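Local coordinates for protein kojibiose phosphorylase (Gut metagenome, PDB 6W0P) that is a carbohydrate-active enzyme of glycoside hydrolase family 65, which pairs a beta-rich N-terminal domain with a helical-barrel catalytic domain, at residues A[372-376]-A[396-401]; A[435-441]-A[507-511]; A[445-450]-A[514-520]; A[453-457]-A[493-497]. One frame throughout, in Å; residues are numbered along the deposited sequence.

Contact 1: A[372-376]-A[396-401]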
loop_
_atom_site.group_PDB
_atom_site.type_symbol
_atom_site.label_atom_id
_atom_site.label_comp_id
_atom_site.label_asym_id
_atom_site.label_seq_id
_atom_site.Cartn_x
_atom_site.Cartn_y
_atom_site.Cartn_z
ATOM N N ILE A 372 17.127 -21.306 16.850
ATOM C CA ILE A 372 18.139 -20.261 16.505
ATOM C C ILE A 372 18.918 -20.668 15.240
ATOM O O ILE A 372 19.210 -19.777 14.432
ATOM C CB ILE A 372 19.031 -19.969 17.707
ATOM C CG1 ILE A 372 18.201 -19.419 18.864
ATOM C CG2 ILE A 372 20.155 -19.026 17.342
ATOM C CD1 ILE A 372 18.715 -19.834 20.233
ATOM N N MET A 373 19.191 -21.959 15.026
ATOM C CA MET A 373 19.984 -22.436 13.853
ATOM C C MET A 373 19.171 -22.184 12.586
ATOM O O MET A 373 19.766 -21.864 11.512
ATOM C CB MET A 373 20.320 -23.930 13.943
ATOM C CG MET A 373 21.403 -24.273 14.959
ATOM S SD MET A 373 22.880 -23.274 14.869
ATOM C CE MET A 373 23.401 -23.599 13.189
ATOM N N PHE A 374 17.848 -22.268 12.694
ATOM C CA PHE A 374 16.989 -21.899 11.549
ATOM C C PHE A 374 17.419 -20.511 11.075
ATOM O O PHE A 374 17.484 -20.315 9.848
ATOM C CB PHE A 374 15.496 -21.930 11.874
ATOM C CG PHE A 374 14.707 -21.096 10.900
ATOM C CD1 PHE A 374 14.544 -21.500 9.585
ATOM C CD2 PHE A 374 14.194 -19.871 11.279
ATOM C CE1 PHE A 374 13.831 -20.726 8.684
ATOM C CE2 PHE A 374 13.495 -19.088 10.375
ATOM C CZ PHE A 374 13.314 -19.519 9.078
ATOM N N ARG A 375 17.658 -19.584 12.010
ATOM C CA ARG A 375 18.027 -18.174 11.704
ATOM C C ARG A 375 19.476 -18.107 11.211
ATOM O O ARG A 375 19.754 -17.316 10.316
ATOM C CB ARG A 375 17.815 -17.271 12.922
ATOM C CG ARG A 375 16.367 -17.208 13.384
ATOM C CD ARG A 375 15.396 -16.657 12.342
ATOM N NE ARG A 375 14.121 -16.278 12.955
ATOM C CZ ARG A 375 13.114 -15.663 12.347
ATOM N NH1 ARG A 375 13.191 -15.335 11.072
ATOM N NH2 ARG A 375 12.016 -15.376 13.025
ATOM N N TYR A 376 20.384 -18.876 11.799
ATOM C CA TYR A 376 21.784 -18.932 11.318
ATOM C C TYR A 376 21.749 -19.375 9.855
ATOM O O TYR A 376 22.448 -18.783 9.027
ATOM C CB TYR A 376 22.684 -19.850 12.148
ATOM C CG TYR A 376 24.088 -19.818 11.610
ATOM C CD1 TYR A 376 24.940 -18.765 11.901
ATOM C CD2 TYR A 376 24.499 -20.748 10.668
ATOM C CE1 TYR A 376 26.198 -18.679 11.325
ATOM C CE2 TYR A 376 25.753 -20.679 10.083
ATOM C CZ TYR A 376 26.604 -19.640 10.406
ATOM O OH TYR A 376 27.835 -19.599 9.817
ATOM N N PHE A 396 16.657 -9.571 9.576
ATOM C CA PHE A 396 15.763 -10.752 9.592
ATOM C C PHE A 396 14.338 -10.277 9.321
ATOM O O PHE A 396 13.879 -9.257 9.853
ATOM C CB PHE A 396 15.901 -11.525 10.906
ATOM C CG PHE A 396 17.125 -12.389 10.973
ATOM C CD1 PHE A 396 17.124 -13.649 10.395
ATOM C CD2 PHE A 396 18.279 -11.931 11.575
ATOM C CE1 PHE A 396 18.270 -14.431 10.413
ATOM C CE2 PHE A 396 19.426 -12.707 11.580
ATOM C CZ PHE A 396 19.418 -13.958 11.005
ATOM N N PRO A 397 13.579 -11.025 8.497
ATOM C CA PRO A 397 12.276 -10.564 8.042
ATOM C C PRO A 397 11.152 -10.643 9.083
ATOM O O PRO A 397 11.233 -11.447 9.987
ATOM C CB PRO A 397 12.007 -11.517 6.867
ATOM C CG PRO A 397 12.691 -12.816 7.294
ATOM C CD PRO A 397 13.965 -12.333 7.938
ATOM N N VAL A 398 10.094 -9.860 8.862
ATOM C CA VAL A 398 8.816 -9.884 9.633
ATOM C C VAL A 398 8.182 -11.269 9.487
ATOM O O VAL A 398 7.841 -11.903 10.508
ATOM C CB VAL A 398 7.863 -8.774 9.157
ATOM C CG1 VAL A 398 6.489 -8.915 9.775
ATOM C CG2 VAL A 398 8.437 -7.398 9.442
ATOM N N ALA A 399 8.014 -11.727 8.249
ATOM C CA ALA A 399 7.362 -13.014 7.944
ATOM C C ALA A 399 8.181 -13.763 6.897
ATOM O O ALA A 399 8.481 -13.162 5.843
ATOM C CB ALA A 399 5.953 -12.762 7.478
ATOM N N THR A 400 8.492 -15.037 7.168
ATOM C CA THR A 400 9.292 -15.889 6.252
ATOM C C THR A 400 9.132 -17.370 6.598
ATOM O O THR A 400 8.866 -17.682 7.806
ATOM C CB THR A 400 10.766 -15.472 6.309
ATOM O OG1 THR A 400 11.414 -16.006 5.162
ATOM C CG2 THR A 400 11.478 -15.942 7.561
ATOM N N ARG A 401 9.264 -18.232 5.580
ATOM C CA ARG A 401 9.748 -19.615 5.777
ATOM C C ARG A 401 11.159 -19.792 5.200
ATOM O O ARG A 401 11.960 -20.474 5.860
ATOM C CB ARG A 401 8.777 -20.657 5.216
ATOM C CG ARG A 401 9.175 -22.093 5.546
ATOM C CD ARG A 401 9.272 -22.394 7.034
ATOM N NE ARG A 401 9.946 -23.658 7.284
ATOM C CZ ARG A 401 11.259 -23.850 7.165
ATOM N NH1 ARG A 401 12.066 -22.858 6.827
ATOM N NH2 ARG A 401 11.770 -25.047 7.377
HETATM O O HOH W 1 10.495 -13.999 10.953
#

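Contact 2: A[435-441]-A[507-511]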
loop_
_atom_site.group_PDB
_atom_site.type_symbol
_atom_site.label_atom_id
_atom_site.label_comp_id
_atom_site.label_asym_id
_atom_site.label_seq_id
_atom_site.Cartn_x
_atom_site.Cartn_y
_atom_site.Cartn_z
ATOM N N ASN A 435 24.578 -21.383 28.535
ATOM C CA ASN A 435 25.956 -20.859 28.345
ATOM C C ASN A 435 26.748 -21.803 27.427
ATOM O O ASN A 435 27.788 -22.314 27.867
ATOM C CB ASN A 435 26.626 -20.645 29.701
ATOM C CG ASN A 435 27.867 -19.795 29.566
ATOM O OD1 ASN A 435 28.217 -19.384 28.462
ATOM N ND2 ASN A 435 28.529 -19.523 30.682
ATOM N N ASP A 436 26.261 -22.000 26.198
ATOM C CA ASP A 436 26.781 -22.962 25.194
ATOM C C ASP A 436 27.927 -22.301 24.418
ATOM O O ASP A 436 27.671 -21.667 23.374
ATOM C CB ASP A 436 25.640 -23.419 24.291
ATOM C CG ASP A 436 26.016 -24.416 23.209
ATOM O OD1 ASP A 436 27.240 -24.577 22.943
ATOM O OD2 ASP A 436 25.073 -24.997 22.616
ATOM N N HIS A 437 29.161 -22.463 24.906
ATOM C CA HIS A 437 30.377 -21.799 24.359
ATOM C C HIS A 437 30.549 -22.118 22.868
ATOM O O HIS A 437 30.840 -21.179 22.106
ATOM C CB HIS A 437 31.617 -22.198 25.160
ATOM C CG HIS A 437 32.736 -21.225 25.036
ATOM N ND1 HIS A 437 33.687 -21.322 24.042
ATOM C CD2 HIS A 437 33.054 -20.144 25.772
ATOM C CE1 HIS A 437 34.554 -20.344 24.176
ATOM N NE2 HIS A 437 34.187 -19.609 25.224
ATOM N N LYS A 438 30.386 -23.387 22.482
ATOM C CA LYS A 438 30.581 -23.885 21.094
ATOM C C LYS A 438 29.557 -23.267 20.133
ATOM O O LYS A 438 29.946 -22.895 19.021
ATOM C CB LYS A 438 30.502 -25.411 21.057
ATOM C CG LYS A 438 31.639 -26.104 21.790
ATOM C CD LYS A 438 32.169 -27.347 21.090
ATOM C CE LYS A 438 33.390 -27.936 21.780
ATOM N NZ LYS A 438 34.569 -27.988 20.878
ATOM N N PHE A 439 28.283 -23.191 20.525
ATOM C CA PHE A 439 27.243 -22.494 19.739
ATOM C C PHE A 439 27.697 -21.048 19.485
ATOM O O PHE A 439 27.621 -20.612 18.323
ATOM C CB PHE A 439 25.878 -22.490 20.429
ATOM C CG PHE A 439 24.955 -21.516 19.756
ATOM C CD1 PHE A 439 24.424 -21.805 18.510
ATOM C CD2 PHE A 439 24.740 -20.260 20.298
ATOM C CE1 PHE A 439 23.641 -20.877 17.846
ATOM C CE2 PHE A 439 23.945 -19.339 19.632
ATOM C CZ PHE A 439 23.404 -19.644 18.405
ATOM N N MET A 440 28.141 -20.323 20.519
ATOM C CA MET A 440 28.492 -18.887 20.375
ATOM C C MET A 440 29.697 -18.768 19.420
ATOM O O MET A 440 29.587 -18.030 18.421
ATOM C CB MET A 440 28.779 -18.236 21.733
ATOM C CG MET A 440 29.132 -16.755 21.668
ATOM S SD MET A 440 27.823 -15.684 20.983
ATOM C CE MET A 440 26.669 -15.635 22.353
ATOM N N GLN A 441 30.773 -19.522 19.655
ATOM C CA GLN A 441 31.999 -19.486 18.807
ATOM C C GLN A 441 31.635 -19.823 17.355
ATOM O O GLN A 441 31.972 -19.044 16.469
ATOM C CB GLN A 441 33.052 -20.465 19.337
ATOM C CG GLN A 441 34.388 -20.417 18.594
ATOM C CD GLN A 441 35.038 -19.051 18.613
ATOM O OE1 GLN A 441 35.501 -18.562 19.647
ATOM N NE2 GLN A 441 35.074 -18.417 17.453
ATOM N N LYS A 507 37.951 -13.139 26.131
ATOM C CA LYS A 507 39.157 -13.658 25.446
ATOM C C LYS A 507 39.098 -15.187 25.379
ATOM O O LYS A 507 39.994 -15.744 24.731
ATOM C CB LYS A 507 40.424 -13.107 26.111
ATOM C CG LYS A 507 40.772 -11.674 25.701
ATOM C CD LYS A 507 40.224 -10.589 26.637
ATOM C CE LYS A 507 39.990 -9.253 25.945
ATOM N NZ LYS A 507 39.216 -8.292 26.779
ATOM N N THR A 508 38.068 -15.840 25.941
ATOM C CA THR A 508 37.825 -17.296 25.734
ATOM C C THR A 508 37.191 -17.526 24.354
ATOM O O THR A 508 37.161 -18.683 23.926
ATOM C CB THR A 508 37.014 -17.943 26.870
ATOM O OG1 THR A 508 35.667 -17.469 26.815
ATOM C CG2 THR A 508 37.596 -17.684 28.247
ATOM N N TYR A 509 36.721 -16.470 23.680
ATOM C CA TYR A 509 36.222 -16.527 22.277
ATOM C C TYR A 509 37.277 -15.908 21.359
ATOM O O TYR A 509 37.857 -14.885 21.728
ATOM C CB TYR A 509 34.879 -15.804 22.105
ATOM C CG TYR A 509 33.719 -16.422 22.853
ATOM C CD1 TYR A 509 33.141 -17.611 22.439
ATOM C CD2 TYR A 509 33.179 -15.808 23.972
ATOM C CE1 TYR A 509 32.076 -18.175 23.129
ATOM C CE2 TYR A 509 32.112 -16.358 24.670
ATOM C CZ TYR A 509 31.564 -17.549 24.253
ATOM O OH TYR A 509 30.537 -18.099 24.963
ATOM N N LYS A 510 37.495 -16.518 20.194
ATOM C CA LYS A 510 38.389 -15.989 19.135
ATOM C C LYS A 510 37.516 -15.249 18.122
ATOM O O LYS A 510 36.738 -15.908 17.409
ATOM C CB LYS A 510 39.231 -17.113 18.519
ATOM C CG LYS A 510 40.037 -17.942 19.522
ATOM C CD LYS A 510 41.015 -17.143 20.401
ATOM C CE LYS A 510 41.682 -17.969 21.486
ATOM N NZ LYS A 510 40.710 -18.412 22.519
ATOM N N THR A 511 37.642 -13.924 18.116
ATOM C CA THR A 511 36.798 -12.964 17.371
ATOM C C THR A 511 37.659 -12.269 16.312
ATOM O O THR A 511 37.593 -11.029 16.252
ATOM C CB THR A 511 36.181 -11.959 18.355
ATOM O OG1 THR A 511 37.238 -11.154 18.885
ATOM C CG2 THR A 511 35.430 -12.626 19.490
HETATM O O HOH W 2 36.197 -20.728 21.505
#

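Contact 3: A[445-450]-A[514-520]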
loop_
_atom_site.group_PDB
_atom_site.type_symbol
_atom_site.label_atom_id
_atom_site.label_comp_id
_atom_site.label_asym_id
_atom_site.label_seq_id
_atom_site.Cartn_x
_atom_site.Cartn_y
_atom_site.Cartn_z
ATOM N N ILE A 445 28.356 -15.483 17.526
ATOM C CA ILE A 445 29.132 -14.232 17.315
ATOM C C ILE A 445 28.838 -13.719 15.906
ATOM O O ILE A 445 28.504 -12.547 15.776
ATOM C CB ILE A 445 30.626 -14.490 17.564
ATOM C CG1 ILE A 445 30.856 -15.029 18.977
ATOM C CG2 ILE A 445 31.452 -13.235 17.281
ATOM C CD1 ILE A 445 32.262 -15.543 19.227
ATOM N N GLU A 446 28.924 -14.586 14.895
ATOM C CA GLU A 446 28.678 -14.202 13.486
ATOM C C GLU A 446 27.295 -13.536 13.363
ATOM O O GLU A 446 27.226 -12.424 12.781
ATOM C CB GLU A 446 28.791 -15.403 12.552
ATOM C CG GLU A 446 28.798 -14.969 11.096
ATOM C CD GLU A 446 28.746 -16.096 10.093
ATOM O OE1 GLU A 446 29.026 -17.237 10.494
ATOM O OE2 GLU A 446 28.404 -15.831 8.918
ATOM N N MET A 447 26.252 -14.187 13.893
ATOM C CA MET A 447 24.846 -13.698 13.868
ATOM C C MET A 447 24.759 -12.345 14.566
ATOM O O MET A 447 24.024 -11.484 14.055
ATOM C CB MET A 447 23.897 -14.664 14.576
ATOM C CG MET A 447 23.782 -15.973 13.865
ATOM S SD MET A 447 22.897 -17.166 14.841
ATOM C CE MET A 447 21.222 -16.777 14.328
ATOM N N LEU A 448 25.466 -12.176 15.685
ATOM C CA LEU A 448 25.396 -10.932 16.497
ATOM C C LEU A 448 26.098 -9.779 15.753
ATOM O O LEU A 448 25.602 -8.610 15.838
ATOM C CB LEU A 448 26.037 -11.173 17.862
ATOM C CG LEU A 448 25.288 -12.118 18.804
ATOM C CD1 LEU A 448 26.034 -12.228 20.129
ATOM C CD2 LEU A 448 23.851 -11.651 19.049
ATOM N N VAL A 449 27.216 -10.058 15.065
ATOM C CA VAL A 449 27.985 -9.009 14.331
ATOM C C VAL A 449 27.128 -8.564 13.146
ATOM O O VAL A 449 26.987 -7.355 12.936
ATOM C CB VAL A 449 29.388 -9.503 13.914
ATOM C CG1 VAL A 449 30.027 -8.614 12.849
ATOM C CG2 VAL A 449 30.296 -9.622 15.125
ATOM N N GLU A 450 26.555 -9.524 12.420
ATOM C CA GLU A 450 25.711 -9.224 11.235
ATOM C C GLU A 450 24.493 -8.398 11.666
ATOM O O GLU A 450 24.205 -7.413 10.965
ATOM C CB GLU A 450 25.296 -10.500 10.494
ATOM C CG GLU A 450 26.467 -11.233 9.851
ATOM C CD GLU A 450 27.198 -10.515 8.722
ATOM O OE1 GLU A 450 26.740 -9.428 8.305
ATOM O OE2 GLU A 450 28.253 -11.036 8.291
ATOM N N ILE A 514 36.130 -14.138 12.349
ATOM C CA ILE A 514 34.664 -13.847 12.275
ATOM C C ILE A 514 34.479 -12.370 11.904
ATOM O O ILE A 514 33.783 -12.101 10.890
ATOM C CB ILE A 514 33.930 -14.241 13.577
ATOM C CG1 ILE A 514 33.896 -15.761 13.744
ATOM C CG2 ILE A 514 32.524 -13.652 13.608
ATOM C CD1 ILE A 514 33.614 -16.233 15.153
ATOM N N LEU A 515 35.085 -11.456 12.668
ATOM C CA LEU A 515 34.980 -9.996 12.396
ATOM C C LEU A 515 35.497 -9.701 10.978
ATOM O O LEU A 515 34.825 -8.924 10.246
ATOM C CB LEU A 515 35.749 -9.191 13.453
ATOM C CG LEU A 515 35.133 -9.159 14.855
ATOM C CD1 LEU A 515 35.949 -8.289 15.800
ATOM C CD2 LEU A 515 33.699 -8.665 14.834
ATOM N N ASP A 516 36.624 -10.305 10.586
ATOM C CA ASP A 516 37.206 -10.138 9.229
ATOM C C ASP A 516 36.190 -10.607 8.182
ATOM O O ASP A 516 35.916 -9.838 7.256
ATOM C CB ASP A 516 38.528 -10.893 9.069
ATOM C CG ASP A 516 39.344 -10.378 7.901
ATOM O OD1 ASP A 516 39.912 -9.280 8.041
ATOM O OD2 ASP A 516 39.367 -11.055 6.849
ATOM N N LYS A 517 35.648 -11.817 8.323
ATOM C CA LYS A 517 34.705 -12.427 7.338
ATOM C C LYS A 517 33.447 -11.554 7.198
ATOM O O LYS A 517 32.897 -11.479 6.074
ATOM C CB LYS A 517 34.341 -13.850 7.777
ATOM C CG LYS A 517 33.396 -14.619 6.855
ATOM C CD LYS A 517 32.285 -15.371 7.590
ATOM C CE LYS A 517 31.429 -16.230 6.674
ATOM N NZ LYS A 517 30.903 -17.434 7.363
ATOM N N CYS A 518 33.011 -10.929 8.299
ATOM C CA CYS A 518 31.793 -10.078 8.389
ATOM C C CYS A 518 32.074 -8.639 7.930
ATOM O O CYS A 518 31.084 -7.904 7.725
ATOM C CB CYS A 518 31.256 -10.042 9.813
ATOM S SG CYS A 518 30.645 -11.646 10.381
ATOM N N GLY A 519 33.351 -8.255 7.789
ATOM C CA GLY A 519 33.783 -6.879 7.478
ATOM C C GLY A 519 33.560 -5.932 8.643
ATOM O O GLY A 519 33.127 -4.796 8.415
ATOM N N PHE A 520 33.825 -6.371 9.870
ATOM C CA PHE A 520 33.565 -5.548 11.076
ATOM C C PHE A 520 34.912 -5.043 11.594
ATOM O O PHE A 520 35.660 -5.837 12.205
ATOM C CB PHE A 520 32.753 -6.336 12.111
ATOM C CG PHE A 520 31.948 -5.489 13.063
ATOM C CD1 PHE A 520 30.834 -4.795 12.619
ATOM C CD2 PHE A 520 32.274 -5.400 14.410
ATOM C CE1 PHE A 520 30.080 -4.020 13.488
ATOM C CE2 PHE A 520 31.507 -4.634 15.280
ATOM C CZ PHE A 520 30.420 -3.937 14.815
HETATM O O HOH W 3 28.654 -17.662 6.372
#

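Contact 4: A[453-457]-A[493-497]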
loop_
_atom_site.group_PDB
_atom_site.type_symbol
_atom_site.label_atom_id
_atom_site.label_comp_id
_atom_site.label_asym_id
_atom_site.label_seq_id
_atom_site.Cartn_x
_atom_site.Cartn_y
_atom_site.Cartn_z
ATOM N N LYS A 453 25.620 -4.866 12.608
ATOM C CA LYS A 453 25.921 -4.131 11.342
ATOM C C LYS A 453 24.641 -3.540 10.737
ATOM O O LYS A 453 24.652 -2.358 10.329
ATOM C CB LYS A 453 26.578 -5.072 10.337
ATOM C CG LYS A 453 28.074 -5.219 10.512
ATOM C CD LYS A 453 28.680 -6.306 9.647
ATOM C CE LYS A 453 28.513 -6.116 8.154
ATOM N NZ LYS A 453 28.646 -7.413 7.441
ATOM N N PHE A 454 23.559 -4.322 10.657
ATOM C CA PHE A 454 22.261 -3.821 10.135
ATOM C C PHE A 454 21.755 -2.673 11.012
ATOM O O PHE A 454 21.393 -1.627 10.475
ATOM C CB PHE A 454 21.237 -4.944 10.042
ATOM C CG PHE A 454 19.841 -4.451 9.797
ATOM C CD1 PHE A 454 19.542 -3.742 8.649
ATOM C CD2 PHE A 454 18.834 -4.696 10.716
ATOM C CE1 PHE A 454 18.252 -3.284 8.422
ATOM C CE2 PHE A 454 17.551 -4.234 10.484
ATOM C CZ PHE A 454 17.262 -3.536 9.338
ATOM N N LEU A 455 21.780 -2.857 12.333
ATOM C CA LEU A 455 21.211 -1.878 13.290
ATOM C C LEU A 455 21.990 -0.564 13.184
ATOM O O LEU A 455 21.356 0.499 13.301
ATOM C CB LEU A 455 21.243 -2.454 14.705
ATOM C CG LEU A 455 20.226 -3.552 14.993
ATOM C CD1 LEU A 455 20.310 -3.992 16.453
ATOM C CD2 LEU A 455 18.803 -3.113 14.660
ATOM N N LEU A 456 23.307 -0.640 12.955
ATOM C CA LEU A 456 24.220 0.541 12.869
ATOM C C LEU A 456 24.070 1.267 11.533
ATOM O O LEU A 456 24.344 2.464 11.513
ATOM C CB LEU A 456 25.675 0.094 13.056
ATOM C CG LEU A 456 26.088 -0.165 14.501
ATOM C CD1 LEU A 456 27.423 -0.893 14.563
ATOM C CD2 LEU A 456 26.147 1.136 15.282
ATOM N N SER A 457 23.679 0.565 10.465
ATOM C CA SER A 457 23.458 1.152 9.120
ATOM C C SER A 457 22.031 1.689 8.958
ATOM O O SER A 457 21.869 2.688 8.265
ATOM C CB SER A 457 23.784 0.172 8.046
ATOM O OG SER A 457 23.203 -1.086 8.313
ATOM N N ALA A 493 18.042 -2.536 20.445
ATOM C CA ALA A 493 19.246 -2.292 19.621
ATOM C C ALA A 493 20.451 -2.039 20.539
ATOM O O ALA A 493 21.529 -2.656 20.341
ATOM C CB ALA A 493 19.015 -1.125 18.690
ATOM N N LYS A 494 20.287 -1.140 21.507
ATOM C CA LYS A 494 21.322 -0.834 22.527
ATOM C C LYS A 494 21.683 -2.126 23.271
ATOM O O LYS A 494 22.897 -2.374 23.430
ATOM C CB LYS A 494 20.839 0.269 23.459
ATOM C CG LYS A 494 21.892 0.771 24.432
ATOM C CD LYS A 494 21.442 1.898 25.354
ATOM C CE LYS A 494 22.548 2.295 26.315
ATOM N NZ LYS A 494 22.348 3.672 26.822
ATOM N N LYS A 495 20.699 -2.970 23.616
ATOM C CA LYS A 495 20.977 -4.273 24.275
ATOM C C LYS A 495 21.784 -5.172 23.334
ATOM O O LYS A 495 22.674 -5.881 23.821
ATOM C CB LYS A 495 19.704 -4.988 24.729
ATOM C CG LYS A 495 19.061 -4.429 25.988
ATOM C CD LYS A 495 19.900 -4.634 27.236
ATOM C CE LYS A 495 19.079 -4.524 28.497
ATOM N NZ LYS A 495 19.936 -4.533 29.705
ATOM N N CYS A 496 21.490 -5.170 22.041
ATOM C CA CYS A 496 22.274 -5.948 21.052
ATOM C C CYS A 496 23.736 -5.465 21.068
ATOM O O CYS A 496 24.648 -6.307 21.171
ATOM C CB CYS A 496 21.716 -5.823 19.647
ATOM S SG CYS A 496 22.479 -7.038 18.541
ATOM N N PHE A 497 23.952 -4.151 21.027
ATOM C CA PHE A 497 25.306 -3.548 20.930
ATOM C C PHE A 497 26.120 -3.940 22.162
ATOM O O PHE A 497 27.274 -4.342 21.998
ATOM C CB PHE A 497 25.231 -2.026 20.786
ATOM C CG PHE A 497 24.606 -1.547 19.502
ATOM C CD1 PHE A 497 24.630 -2.329 18.367
ATOM C CD2 PHE A 497 24.002 -0.302 19.443
ATOM C CE1 PHE A 497 24.040 -1.894 17.196
ATOM C CE2 PHE A 497 23.415 0.138 18.270
ATOM C CZ PHE A 497 23.454 -0.653 17.139
#

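Contact 1: A[372-376]-A[396-401]
F396 packs the edge of its ring against the backbone of R375. Its CE1 lies 3.2 Å from R375 O, with the oxygen in the ring plane, so a C-H edge faces a carbonyl. R375 CB lies 3.8 Å from F396 CE1. A second close approach involves F374 and R401. F374 CE1 sits 3.3 Å from R401 NH1, and ring and guanidinium stand almost perpendicular, with planes 87° apart. F374 has CG anti to its backbone N (chi1 159°), which sends the ring out toward the loop. R401 bends at chi2 to come back beside it, and its polar ends bond elsewhere, NH2 to T331 O and NE to N61 OD1. The segment 372-376 ends helix 365-376. Its partner, segment 396-401, belongs to the loop after helix 379-388. The contact thus joins a helix end to a connecting loop in the catalytic domain, which in this family is an (alpha/alpha)6 barrel. Packing is looser around the tip of R375. Its NH1 is 4.0 Å from T400 CG2, and P397 is farther still. A water bridges R375 and P397: R375 NH2 donates to it at 2.9 Å, and it lies 2.8 Å from P397 O. NH2 also forms a salt bridge with E353.

Contact 2: A[435-441]-A[507-511]
H437 turns its ring away from its own backbone N (chi1 -158°, CG anti to N), while Y509 places CG anti to its carbonyl carbon. The two side chains come from opposite directions, and their rings overlap as an offset stack. The planes are only 6° apart and the centroids 3.9 Å. The other face of Y509 is covered by M440, which makes a CH-pi contact with CG 4.0 Å from the ring centroid. Y509 is therefore sandwiched between an imidazole and a methionine chain, and Q441 OE1 comes near its edge. H437 also donates from NE2 to T508 OG1 at 3.0 Å, close to the imidazole plane. The T508 hydroxyl is hydrogen-bonded to D506 as well. Q441 is bent at chi2, which brings its amide alongside the backbone of K510. K510 N donates to Q441 OE1 at 2.9 Å, and Q441 NE2 returns a bond to K510 O at 3.0 Å, nearly straight at 166°. A water gives OE1 a second donor and makes a weak bond to T508 O. The helix starts beside this contact: D436 is its N-cap, and OD1 accepts from F439 N at 3.0 Å. The loop 507-511 is thus docked on the first turns of helix 437-458, in the helical catalytic domain. The two bonds of Q441 fix the rotation of its amide. The bond from H437 to T508 is consistent with a proton on NE2, and the nearby D506 may favour it by polarising the threonine hydroxyl.

Contact 3: A[445-450]-A[514-520]
This is a helix-to-helix contact in the catalytic domain, where V449, I445 and E446 of helix 437-458 meet the short helix 513-518. The axes of the two segments approach to 9.9 Å and cross at -43°, with both running in broadly the same direction. V449 lies at the middle and uses both branches. Its CG2 touches L515 CD2 at 3.5 Å. Its CG1 reaches C518 CB at 3.6 Å and F520 CB at the same distance. V449 has CG1 anti to the backbone N (chi1 164°), which turns this methyl toward the end of the short helix. I445 and I514 meet through their CG2 methyls, 3.8 Å apart, with the side chains at about a right angle. G519 closes helix 513-518 in a Schellman motif. The chain then turns, and F520 comes back onto V449. Polar groups border this apolar patch. E446 extends its chain beyond CG, and its OE2 forms a weak, long salt bridge with K517 NZ at 3.4 Å. A water also donates to E446 OE2. The other oxygen, OE1, is hydrogen-bonded to Y376, while E450 is paired with K453. E446 thus divides its carboxylate between a tyrosine hydroxyl on one oxygen and a lysine with water on the other. Such partners would probably favour the ionised carboxylate in this mostly buried place.

Contact 4: A[453-457]-A[493-497]
L455 lays its CD1 methyl over the backbone of A493, 3.7 Å from the CA atom. The same methyl is 3.9 Å from A493 CB and 3.9 Å from C496 CB. One leucine branch therefore fits between two residues that sit on successive turns of the facing helix. C496 meets L455 through CB. With only a methyl on A493, L455 CD1 can lie close to the helix backbone. F497, on the same helix as A493, meets L455 nearer its root, at CB. Its CZ atom is 3.7 Å from L455 CB and also 3.7 Å from L456 CD2, so the end of the ring is wedged between two neighbouring leucines. F497 CE1 touches L456 CG at 3.8 Å. The ring is carried there by chi1 of -66°, with CG anti to the carbonyl carbon. Within its own helix, the ring has A493 O above one face, offset toward the rim. No hydrogen bond joins the two segments, and the five residues that touch are all buried. L456 continues the apolar layer onto M528 and A531 of helix 522-534, and L455 also meets T421 of helix 418-434. The axes of the two segments pass 10.5 Å apart. Helices 437-458 and 487-504 are successive helices, joined by a long connection with two short strands. Their segments run in roughly opposed but steeply inclined directions (131°), and such packing is consistent with the (alpha/alpha)6 barrel of this family's catalytic domain.

In the fold
Following the chain, contact 1 closes first: it brings the end of helix 365-376 against a later loop. It is in series with the other three, which all use helix 437-458. Contact 4 closes a loop between that helix and helix 487-504. It lies within the loops of both contact 2 and contact 3, which cross each other because their segments alternate. Contact 2 sets the start of helix 437-458 against the loop 507-511, and contact 3 sets its middle against helix 513-518. Contact 1 meets contact 2 where I372 packs on F439. Its Y376 meets E446 of contact 3 in a probable hydrogen bond. K453 links contacts 3 and 4 through a probable hydrogen bond to C518 O.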